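Local coordinates for microcin B17-processing protein McbB (Escherichia coli str. K-12 substr. MG1655, PDB 6GRH) that is necessary to process the inactive microcin B17 precursor McbA into the active peptide antibiotic, at residues M12-I20 and L47-I57; L94-V104 and D137-N147. All blocks are in the same frame, centred on the assembly; numbering follows the deposited sequence.

Contact 1 (M12-I20 and L47-I57); sequences MINILPFEI and LESLRSKQGII
I15 points toward segment 47-57 and fills the tight middle of the contact, its CD1 3.8 Å from L50 CD2 and also touching the CB atoms of K53 and I57. Its backbone is held as well: I15 N donates to G55 O at 2.8 Å, arriving from above the carbonyl plane. G55 carries the turn between helix and strand at a positive phi that favours glycine. F18 makes the second tight point. With chi1 at 73° its ring swings in toward the helix and meets it by the edge, with L47 O in the ring plane 3.5 Å from F18 CZ. L29 and T31 of strand 26-31 also touch this ring. Further along, I20 CD1 meets L47 CD1 at 3.8 Å, the two side chains crossing at about a right angle.

Helix 41-52 thus packs on an antiparallel sheet that strand 56-57 joins only weakly, an architecture consistent with the winged-helix-like leader-recognition domain of RiPP-modifying enzymes.

On the solvent side the contact turns polar. A bend at chi2 (54°) folds R51 back, placing CD over the F18 ring face, 4.1 Å from its centroid. R51 NE makes a weak hydrogen bond to F18 O, while R51 NH2 gives E19 OE2 a nearly straight hydrogen bond of 2.8 Å within a salt bridge, reaching the syn side of the carboxylate oxygen. That oxygen also accepts from A233 N of the second subunit, so one carboxylate oxygen ties the helix to a neighbouring chain. At the other end, exposed I56 lies alongside N14, whose OD1 bonds T89 OG1; the contact of I56 CD1 with N14 ND2 is 3.5 Å. Waters finish both margins, one joining I13 N to I57 O and another I20 O to E48 OE2.

Contact 2 (L94-V104 and D137-N147); sequences LWVNSVIISDV and DSTLIWLHLEN
V99 CG2 nestles between two methyl-bearing neighbours of the parallel partner strand, 4.0 Å from T139 CG2 and 3.9 Å from I141 CG1. One step on, I101 fits between I141 and L143: its CD1 lies 3.7 Å from I141 CG2 and its CG2 touches L143 CD1. These branched side chains interlock along one face. On the other face I100 runs beside the base of W142, whose indole packs on helix 236-254 and bonds S171 through NE1; before the strand begins, W95 CG rests against L140 CB. A parallel backbone ladder from N97 O to H144 N joins strands 97-102 and 139-144, consistent with the Rossmann-like core of E1-like proteins.

At the C-terminal ends of the strands, V104 CG2 meets the H144 ring edge. S102 OG donates to H144 O at 2.7 Å and accepts from V104 N in an ST turn. A chi1 of 66° turns the D103 carboxylate toward the partner segment, where it grips E146 N (2.9 Å to OD1) and N147 N (2.8 Å to OD2), each by a syn lone pair. These bonds, with a water bridging OD2 to N147 O, should fix its rotation and probably favour its ionised form.

In the fold
The two contacts share no helix, strand or sheet; their centres are 26 Å apart and their nearest atoms about 11 Å apart, and contact 1 closes before contact 2 opens. Contact 2 is the more deeply buried: neighbouring strands of the mixed sheet, joined by a regular backbone ladder and apolar side chains, with polar groups gathered where the strands end. Contact 1 is only partly buried and joins a helix and a short strand to the antiparallel sheet near the N-terminus, with fewer backbone bonds and a salt bridge at its edge. Both reach other chains: contact 1 meets a second McbB, while L94 and W95 of contact 2 pack on F38 of McbC.

Contact 1 (M12-I20 and L47-I57)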
loop_
_atom_site.group_PDB
_atom_site.type_symbol
_atom_site.label_atom_id
_atom_site.label_comp_id
_atom_site.label_asym_id
_atom_site.label_seq_id
_atom_site.Cartn_x
_atom_site.Cartn_y
_atom_site.Cartn_z
ATOM N N MET B 12 4.074 38.487 16.083
ATOM C CA MET B 12 4.227 38.852 14.653
ATOM C C MET B 12 2.836 38.971 14.050
ATOM O O MET B 12 2.017 38.078 14.254
ATOM C CB MET B 12 5.002 37.756 13.922
ATOM N N ILE B 13 2.585 40.043 13.307
ATOM C CA ILE B 13 1.310 40.252 12.624
ATOM C C ILE B 13 1.463 39.902 11.155
ATOM O O ILE B 13 2.264 40.499 10.466
ATOM C CB ILE B 13 0.814 41.707 12.758
ATOM C CG1 ILE B 13 0.748 42.129 14.224
ATOM C CG2 ILE B 13 -0.556 41.874 12.097
ATOM C CD1 ILE B 13 -0.362 41.471 15.018
ATOM N N ASN B 14 0.680 38.933 10.698
ATOM C CA ASN B 14 0.679 38.458 9.299
ATOM C C ASN B 14 -0.531 39.035 8.605
ATOM O O ASN B 14 -1.619 38.974 9.156
ATOM C CB ASN B 14 0.599 36.927 9.239
ATOM C CG ASN B 14 1.622 36.267 10.131
ATOM O OD1 ASN B 14 1.285 35.613 11.129
ATOM N ND2 ASN B 14 2.868 36.518 9.846
ATOM N N ILE B 15 -0.334 39.618 7.423
ATOM C CA ILE B 15 -1.442 40.105 6.585
ATOM C C ILE B 15 -1.868 38.965 5.656
ATOM O O ILE B 15 -1.047 38.400 4.933
ATOM C CB ILE B 15 -1.061 41.382 5.799
ATOM C CG1 ILE B 15 -0.625 42.478 6.772
ATOM C CG2 ILE B 15 -2.213 41.907 4.965
ATOM C CD1 ILE B 15 -0.019 43.688 6.098
ATOM N N LEU B 16 -3.152 38.628 5.701
ATOM C CA LEU B 16 -3.688 37.461 4.997
ATOM C C LEU B 16 -4.237 37.904 3.653
ATOM O O LEU B 16 -4.317 39.085 3.392
ATOM C CB LEU B 16 -4.761 36.767 5.844
ATOM C CG LEU B 16 -4.307 36.352 7.240
ATOM C CD1 LEU B 16 -5.465 35.964 8.155
ATOM C CD2 LEU B 16 -3.308 35.200 7.143
ATOM N N PRO B 17 -4.586 36.959 2.769
ATOM C CA PRO B 17 -5.140 37.397 1.478
ATOM C C PRO B 17 -6.508 38.069 1.595
ATOM O O PRO B 17 -7.407 37.528 2.242
ATOM C CB PRO B 17 -5.268 36.085 0.679
ATOM C CG PRO B 17 -4.269 35.173 1.319
ATOM C CD PRO B 17 -4.375 35.507 2.786
ATOM N N PHE B 18 -6.660 39.227 0.965
ATOM C CA PHE B 18 -7.954 39.897 0.903
ATOM C C PHE B 18 -7.984 40.909 -0.218
ATOM O O PHE B 18 -6.934 41.267 -0.756
ATOM C CB PHE B 18 -8.286 40.565 2.240
ATOM C CG PHE B 18 -7.474 41.798 2.531
ATOM C CD1 PHE B 18 -6.203 41.696 3.054
ATOM C CD2 PHE B 18 -7.988 43.063 2.273
ATOM C CE1 PHE B 18 -5.450 42.833 3.335
ATOM C CE2 PHE B 18 -7.248 44.195 2.564
ATOM C CZ PHE B 18 -5.976 44.081 3.085
ATOM N N GLU B 19 -9.184 41.354 -0.589
ATOM C CA GLU B 19 -9.343 42.523 -1.441
ATOM C C GLU B 19 -10.305 43.497 -0.770
ATOM O O GLU B 19 -11.181 43.096 0.005
ATOM C CB GLU B 19 -9.844 42.169 -2.852
ATOM C CG GLU B 19 -8.951 41.250 -3.693
ATOM C CD GLU B 19 -7.617 41.865 -4.125
ATOM O OE1 GLU B 19 -7.516 43.098 -4.313
ATOM O OE2 GLU B 19 -6.629 41.103 -4.250
ATOM N N ILE B 20 -10.097 44.784 -1.058
ATOM C CA ILE B 20 -10.935 45.860 -0.580
ATOM C C ILE B 20 -11.317 46.614 -1.848
ATOM O O ILE B 20 -10.459 47.218 -2.467
ATOM C CB ILE B 20 -10.223 46.754 0.476
ATOM C CG1 ILE B 20 -11.079 47.968 0.864
ATOM C CG2 ILE B 20 -8.839 47.256 0.042
ATOM C CD1 ILE B 20 -12.211 47.653 1.805
ATOM N N LEU B 47 -7.532 49.397 5.697
ATOM C CA LEU B 47 -7.542 48.236 4.842
ATOM C C LEU B 47 -6.784 48.475 3.528
ATOM O O LEU B 47 -6.039 47.618 3.104
ATOM C CB LEU B 47 -8.982 47.763 4.571
ATOM C CG LEU B 47 -9.732 47.264 5.786
ATOM C CD1 LEU B 47 -11.233 47.177 5.479
ATOM C CD2 LEU B 47 -9.176 45.940 6.295
ATOM N N GLU B 48 -6.966 49.625 2.901
ATOM C CA GLU B 48 -6.192 49.977 1.701
ATOM C C GLU B 48 -4.668 49.984 1.930
ATOM O O GLU B 48 -3.904 49.472 1.098
ATOM C CB GLU B 48 -6.660 51.320 1.146
ATOM C CG GLU B 48 -8.027 51.176 0.496
ATOM C CD GLU B 48 -8.638 52.483 0.043
ATOM O OE1 GLU B 48 -8.343 53.549 0.651
ATOM O OE2 GLU B 48 -9.449 52.428 -0.913
ATOM N N SER B 49 -4.220 50.553 3.049
ATOM C CA SER B 49 -2.791 50.558 3.374
ATOM C C SER B 49 -2.269 49.160 3.653
ATOM O O SER B 49 -1.197 48.804 3.171
ATOM C CB SER B 49 -2.461 51.427 4.580
ATOM O OG SER B 49 -1.209 50.988 5.097
ATOM N N LEU B 50 -3.026 48.368 4.416
ATOM C CA LEU B 50 -2.658 46.980 4.638
ATOM C C LEU B 50 -2.580 46.197 3.332
ATOM O O LEU B 50 -1.704 45.334 3.192
ATOM C CB LEU B 50 -3.623 46.267 5.605
ATOM C CG LEU B 50 -3.553 46.703 7.073
ATOM C CD1 LEU B 50 -4.586 45.975 7.914
ATOM C CD2 LEU B 50 -2.162 46.451 7.634
ATOM N N ARG B 51 -3.468 46.505 2.384
ATOM C CA ARG B 51 -3.466 45.772 1.116
ATOM C C ARG B 51 -2.215 46.048 0.261
ATOM O O ARG B 51 -1.751 45.160 -0.461
ATOM C CB ARG B 51 -4.725 46.048 0.295
ATOM C CG ARG B 51 -4.851 45.203 -0.977
ATOM C CD ARG B 51 -4.746 43.688 -0.743
ATOM N NE ARG B 51 -4.824 42.971 -1.999
ATOM C CZ ARG B 51 -3.839 42.858 -2.897
ATOM N NH1 ARG B 51 -2.637 43.380 -2.691
ATOM N NH2 ARG B 51 -4.063 42.203 -4.031
ATOM N N SER B 52 -1.681 47.256 0.336
ATOM C CA SER B 52 -0.460 47.561 -0.379
ATOM C C SER B 52 0.842 47.067 0.295
ATOM O O SER B 52 1.862 47.022 -0.373
ATOM C CB SER B 52 -0.375 49.058 -0.720
ATOM O OG SER B 52 -0.109 49.798 0.437
ATOM N N LYS B 53 0.791 46.610 1.553
ATOM C CA LYS B 53 1.953 45.967 2.216
ATOM C C LYS B 53 2.074 44.459 1.994
ATOM O O LYS B 53 1.084 43.771 1.720
ATOM C CB LYS B 53 1.916 46.211 3.723
ATOM C CG LYS B 53 2.637 47.473 4.132
ATOM C CD LYS B 53 2.424 47.812 5.591
ATOM C CE LYS B 53 2.653 49.299 5.797
ATOM N NZ LYS B 53 3.648 49.799 4.812
ATOM N N GLN B 54 3.293 43.952 2.178
ATOM C CA GLN B 54 3.626 42.559 1.880
ATOM C C GLN B 54 3.840 41.703 3.116
ATOM O O GLN B 54 4.883 41.800 3.784
ATOM C CB GLN B 54 4.899 42.490 1.057
ATOM C CG GLN B 54 4.705 42.728 -0.425
ATOM C CD GLN B 54 5.937 42.326 -1.196
ATOM O OE1 GLN B 54 6.942 43.042 -1.200
ATOM N NE2 GLN B 54 5.879 41.157 -1.836
ATOM N N GLY B 55 2.861 40.847 3.392
ATOM C CA GLY B 55 2.986 39.854 4.444
ATOM C C GLY B 55 3.009 40.452 5.835
ATOM O O GLY B 55 1.963 40.784 6.382
ATOM N N ILE B 56 4.192 40.648 6.396
ATOM C CA ILE B 56 4.298 40.869 7.845
ATOM C C ILE B 56 4.306 42.384 8.089
ATOM O O ILE B 56 4.896 43.130 7.321
ATOM C CB ILE B 56 5.578 40.206 8.421
ATOM C CG1 ILE B 56 5.350 38.720 8.714
ATOM C CG2 ILE B 56 6.064 40.891 9.710
ATOM C CD1 ILE B 56 5.051 37.873 7.506
ATOM N N ILE B 57 3.643 42.833 9.152
ATOM C CA ILE B 57 3.684 44.259 9.534
ATOM C C ILE B 57 3.991 44.356 11.008
ATOM O O ILE B 57 3.479 43.579 11.803
ATOM C CB ILE B 57 2.371 45.007 9.205
ATOM C CG1 ILE B 57 2.529 46.518 9.399
ATOM C CG2 ILE B 57 1.191 44.475 10.013
ATOM C CD1 ILE B 57 1.251 47.301 9.149
HETATM O O HOH W 1 4.733 41.850 13.198
HETATM O O HOH W 2 -0.132 39.605 2.435
HETATM O O HOH W 3 -11.144 50.396 -2.187
#

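Contact 2 (L94-V104 and D137-N147)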
loop_
_atom_site.group_PDB
_atom_site.type_symbol
_atom_site.label_atom_id
_atom_site.label_comp_id
_atom_site.label_asym_id
_atom_site.label_seq_id
_atom_site.Cartn_x
_atom_site.Cartn_y
_atom_site.Cartn_z
ATOM N N LEU B 94 11.334 26.906 13.404
ATOM C CA LEU B 94 12.456 25.951 13.495
ATOM C C LEU B 94 13.655 26.329 12.635
ATOM O O LEU B 94 14.788 26.151 13.049
ATOM C CB LEU B 94 12.001 24.526 13.139
ATOM C CG LEU B 94 13.037 23.428 13.415
ATOM C CD1 LEU B 94 13.441 23.380 14.884
ATOM C CD2 LEU B 94 12.502 22.076 12.954
ATOM N N TRP B 95 13.378 26.836 11.443
ATOM C CA TRP B 95 14.395 27.349 10.552
ATOM C C TRP B 95 14.174 28.847 10.464
ATOM O O TRP B 95 13.091 29.305 10.108
ATOM C CB TRP B 95 14.301 26.658 9.186
ATOM C CG TRP B 95 14.359 25.198 9.365
ATOM C CD1 TRP B 95 15.430 24.475 9.812
ATOM C CD2 TRP B 95 13.293 24.274 9.211
ATOM N NE1 TRP B 95 15.101 23.163 9.919
ATOM C CE2 TRP B 95 13.791 23.009 9.555
ATOM C CE3 TRP B 95 11.966 24.388 8.785
ATOM C CZ2 TRP B 95 13.005 21.852 9.482
ATOM C CZ3 TRP B 95 11.201 23.268 8.729
ATOM C CH2 TRP B 95 11.712 22.009 9.071
ATOM N N VAL B 96 15.209 29.593 10.805
ATOM C CA VAL B 96 15.138 31.047 10.880
ATOM C C VAL B 96 15.230 31.694 9.501
ATOM O O VAL B 96 14.973 32.880 9.358
ATOM C CB VAL B 96 16.228 31.627 11.790
ATOM C CG1 VAL B 96 16.145 31.009 13.192
ATOM C CG2 VAL B 96 17.641 31.474 11.213
ATOM N N ASN B 97 15.637 30.913 8.509
ATOM C CA ASN B 97 15.826 31.383 7.172
ATOM C C ASN B 97 15.777 30.210 6.189
ATOM O O ASN B 97 16.065 29.086 6.583
ATOM C CB ASN B 97 17.214 31.996 7.150
ATOM C CG ASN B 97 17.592 32.503 5.806
ATOM O OD1 ASN B 97 18.692 32.233 5.322
ATOM N ND2 ASN B 97 16.650 33.201 5.152
ATOM N N SER B 98 15.396 30.497 4.942
ATOM C CA SER B 98 15.516 29.574 3.822
ATOM C C SER B 98 16.449 30.112 2.723
ATOM O O SER B 98 16.581 31.332 2.542
ATOM C CB SER B 98 14.139 29.311 3.228
ATOM O OG SER B 98 13.331 28.554 4.115
ATOM N N VAL B 99 17.104 29.197 2.010
ATOM C CA VAL B 99 17.850 29.527 0.800
ATOM C C VAL B 99 17.389 28.569 -0.283
ATOM O O VAL B 99 17.058 27.436 0.003
ATOM C CB VAL B 99 19.378 29.451 0.972
ATOM C CG1 VAL B 99 19.861 30.497 1.956
ATOM C CG2 VAL B 99 19.875 28.092 1.430
ATOM N N ILE B 100 17.373 29.033 -1.521
ATOM C CA ILE B 100 17.090 28.188 -2.665
ATOM C C ILE B 100 18.376 28.042 -3.466
ATOM O O ILE B 100 18.984 29.043 -3.853
ATOM C CB ILE B 100 15.970 28.759 -3.538
ATOM C CG1 ILE B 100 14.681 28.795 -2.730
ATOM C CG2 ILE B 100 15.783 27.888 -4.792
ATOM C CD1 ILE B 100 13.525 29.425 -3.457
ATOM N N ILE B 101 18.828 26.798 -3.642
ATOM C CA ILE B 101 20.008 26.487 -4.447
ATOM C C ILE B 101 19.492 25.801 -5.702
ATOM O O ILE B 101 18.677 24.845 -5.622
ATOM C CB ILE B 101 21.035 25.587 -3.703
ATOM C CG1 ILE B 101 21.513 26.252 -2.399
ATOM C CG2 ILE B 101 22.228 25.321 -4.603
ATOM C CD1 ILE B 101 22.503 25.472 -1.551
ATOM N N SER B 102 19.909 26.277 -6.867
ATOM C CA SER B 102 19.329 25.733 -8.104
ATOM C C SER B 102 20.237 25.826 -9.289
ATOM O O SER B 102 21.116 26.691 -9.340
ATOM C CB SER B 102 18.013 26.466 -8.429
ATOM O OG SER B 102 17.282 25.804 -9.445
ATOM N N ASP B 103 20.001 24.942 -10.251
ATOM C CA ASP B 103 20.611 25.041 -11.578
ATOM C C ASP B 103 19.840 25.959 -12.504
ATOM O O ASP B 103 20.324 26.272 -13.583
ATOM C CB ASP B 103 20.823 23.647 -12.209
ATOM C CG ASP B 103 19.515 22.884 -12.529
ATOM O OD1 ASP B 103 18.396 23.289 -12.145
ATOM O OD2 ASP B 103 19.634 21.796 -13.151
ATOM N N VAL B 104 18.653 26.411 -12.094
ATOM C CA VAL B 104 17.897 27.440 -12.839
ATOM C C VAL B 104 17.557 28.622 -11.911
ATOM O O VAL B 104 16.392 28.941 -11.731
ATOM C CB VAL B 104 16.612 26.865 -13.527
ATOM C CG1 VAL B 104 16.984 25.921 -14.656
ATOM C CG2 VAL B 104 15.681 26.160 -12.547
ATOM N N ASP B 137 23.524 28.966 10.371
ATOM C CA ASP B 137 22.787 28.113 11.333
ATOM C C ASP B 137 21.255 28.132 11.144
ATOM O O ASP B 137 20.652 29.164 10.820
ATOM C CB ASP B 137 23.096 28.516 12.802
ATOM C CG ASP B 137 24.493 28.051 13.286
ATOM O OD1 ASP B 137 25.343 27.673 12.449
ATOM O OD2 ASP B 137 24.746 28.060 14.522
ATOM N N SER B 138 20.632 26.975 11.375
ATOM C CA SER B 138 19.186 26.854 11.372
ATOM C C SER B 138 18.534 27.329 10.068
ATOM O O SER B 138 17.516 27.999 10.100
ATOM C CB SER B 138 18.574 27.592 12.569
ATOM O OG SER B 138 19.190 27.164 13.757
ATOM N N THR B 139 19.122 26.958 8.936
ATOM C CA THR B 139 18.613 27.328 7.628
ATOM C C THR B 139 17.999 26.119 6.945
ATOM O O THR B 139 18.583 25.019 6.996
ATOM C CB THR B 139 19.759 27.839 6.752
ATOM O OG1 THR B 139 20.339 28.985 7.377
ATOM C CG2 THR B 139 19.296 28.193 5.363
ATOM N N LEU B 140 16.828 26.314 6.337
ATOM C CA LEU B 140 16.246 25.329 5.417
ATOM C C LEU B 140 16.849 25.537 4.026
ATOM O O LEU B 140 16.763 26.624 3.454
ATOM C CB LEU B 140 14.734 25.455 5.360
ATOM C CG LEU B 140 13.932 24.528 4.427
ATOM C CD1 LEU B 140 14.081 23.076 4.837
ATOM C CD2 LEU B 140 12.477 24.934 4.424
ATOM N N ILE B 141 17.485 24.509 3.490
ATOM C CA ILE B 141 18.065 24.570 2.166
ATOM C C ILE B 141 17.143 23.854 1.181
ATOM O O ILE B 141 16.956 22.622 1.276
ATOM C CB ILE B 141 19.480 23.937 2.138
ATOM C CG1 ILE B 141 20.389 24.629 3.155
ATOM C CG2 ILE B 141 20.043 23.966 0.727
ATOM C CD1 ILE B 141 21.778 24.034 3.276
ATOM N N TRP B 142 16.585 24.614 0.239
ATOM C CA TRP B 142 15.802 24.060 -0.843
ATOM C C TRP B 142 16.691 23.903 -2.068
ATOM O O TRP B 142 17.172 24.884 -2.608
ATOM C CB TRP B 142 14.599 24.958 -1.183
ATOM C CG TRP B 142 13.603 24.241 -2.062
ATOM C CD1 TRP B 142 13.847 23.717 -3.320
ATOM C CD2 TRP B 142 12.250 23.922 -1.759
ATOM N NE1 TRP B 142 12.717 23.127 -3.809
ATOM C CE2 TRP B 142 11.732 23.204 -2.869
ATOM C CE3 TRP B 142 11.417 24.172 -0.664
ATOM C CZ2 TRP B 142 10.418 22.730 -2.917
ATOM C CZ3 TRP B 142 10.113 23.699 -0.698
ATOM C CH2 TRP B 142 9.628 22.979 -1.824
ATOM N N LEU B 143 16.918 22.654 -2.505
ATOM C CA LEU B 143 17.694 22.388 -3.709
ATOM C C LEU B 143 16.758 21.997 -4.842
ATOM O O LEU B 143 16.110 20.969 -4.754
ATOM C CB LEU B 143 18.697 21.286 -3.443
ATOM C CG LEU B 143 19.527 20.733 -4.598
ATOM C CD1 LEU B 143 20.375 21.802 -5.279
ATOM C CD2 LEU B 143 20.405 19.598 -4.059
ATOM N N HIS B 144 16.698 22.808 -5.897
ATOM C CA HIS B 144 15.796 22.563 -7.008
ATOM C C HIS B 144 16.638 22.329 -8.254
ATOM O O HIS B 144 17.405 23.202 -8.647
ATOM C CB HIS B 144 14.832 23.728 -7.207
ATOM C CG HIS B 144 13.984 23.601 -8.428
ATOM N ND1 HIS B 144 12.957 22.692 -8.516
ATOM C CD2 HIS B 144 14.056 24.209 -9.630
ATOM C CE1 HIS B 144 12.408 22.776 -9.716
ATOM N NE2 HIS B 144 13.032 23.715 -10.399
ATOM N N LEU B 145 16.451 21.164 -8.888
ATOM C CA LEU B 145 17.186 20.783 -10.094
ATOM C C LEU B 145 16.270 20.448 -11.276
ATOM O O LEU B 145 15.428 19.544 -11.166
ATOM C CB LEU B 145 18.061 19.567 -9.797
ATOM C CG LEU B 145 19.136 19.786 -8.732
ATOM C CD1 LEU B 145 19.886 18.496 -8.444
ATOM C CD2 LEU B 145 20.103 20.872 -9.174
ATOM N N GLU B 146 16.417 21.178 -12.381
ATOM C CA GLU B 146 15.874 20.761 -13.680
ATOM C C GLU B 146 16.725 19.675 -14.322
ATOM O O GLU B 146 16.202 18.709 -14.882
ATOM C CB GLU B 146 15.734 21.945 -14.649
ATOM C CG GLU B 146 14.506 22.763 -14.370
ATOM C CD GLU B 146 14.078 23.728 -15.466
ATOM O OE1 GLU B 146 14.529 23.650 -16.634
ATOM O OE2 GLU B 146 13.219 24.553 -15.122
ATOM N N ASN B 147 18.039 19.828 -14.251
ATOM C CA ASN B 147 18.940 18.838 -14.799
ATOM C C ASN B 147 19.563 18.067 -13.642
ATOM O O ASN B 147 20.582 18.455 -13.086
ATOM C CB ASN B 147 19.949 19.509 -15.700
ATOM C CG ASN B 147 19.270 20.303 -16.794
ATOM O OD1 ASN B 147 18.395 19.782 -17.503
ATOM N ND2 ASN B 147 19.625 21.586 -16.914
HETATM O O HOH W 4 21.976 20.576 -13.036
#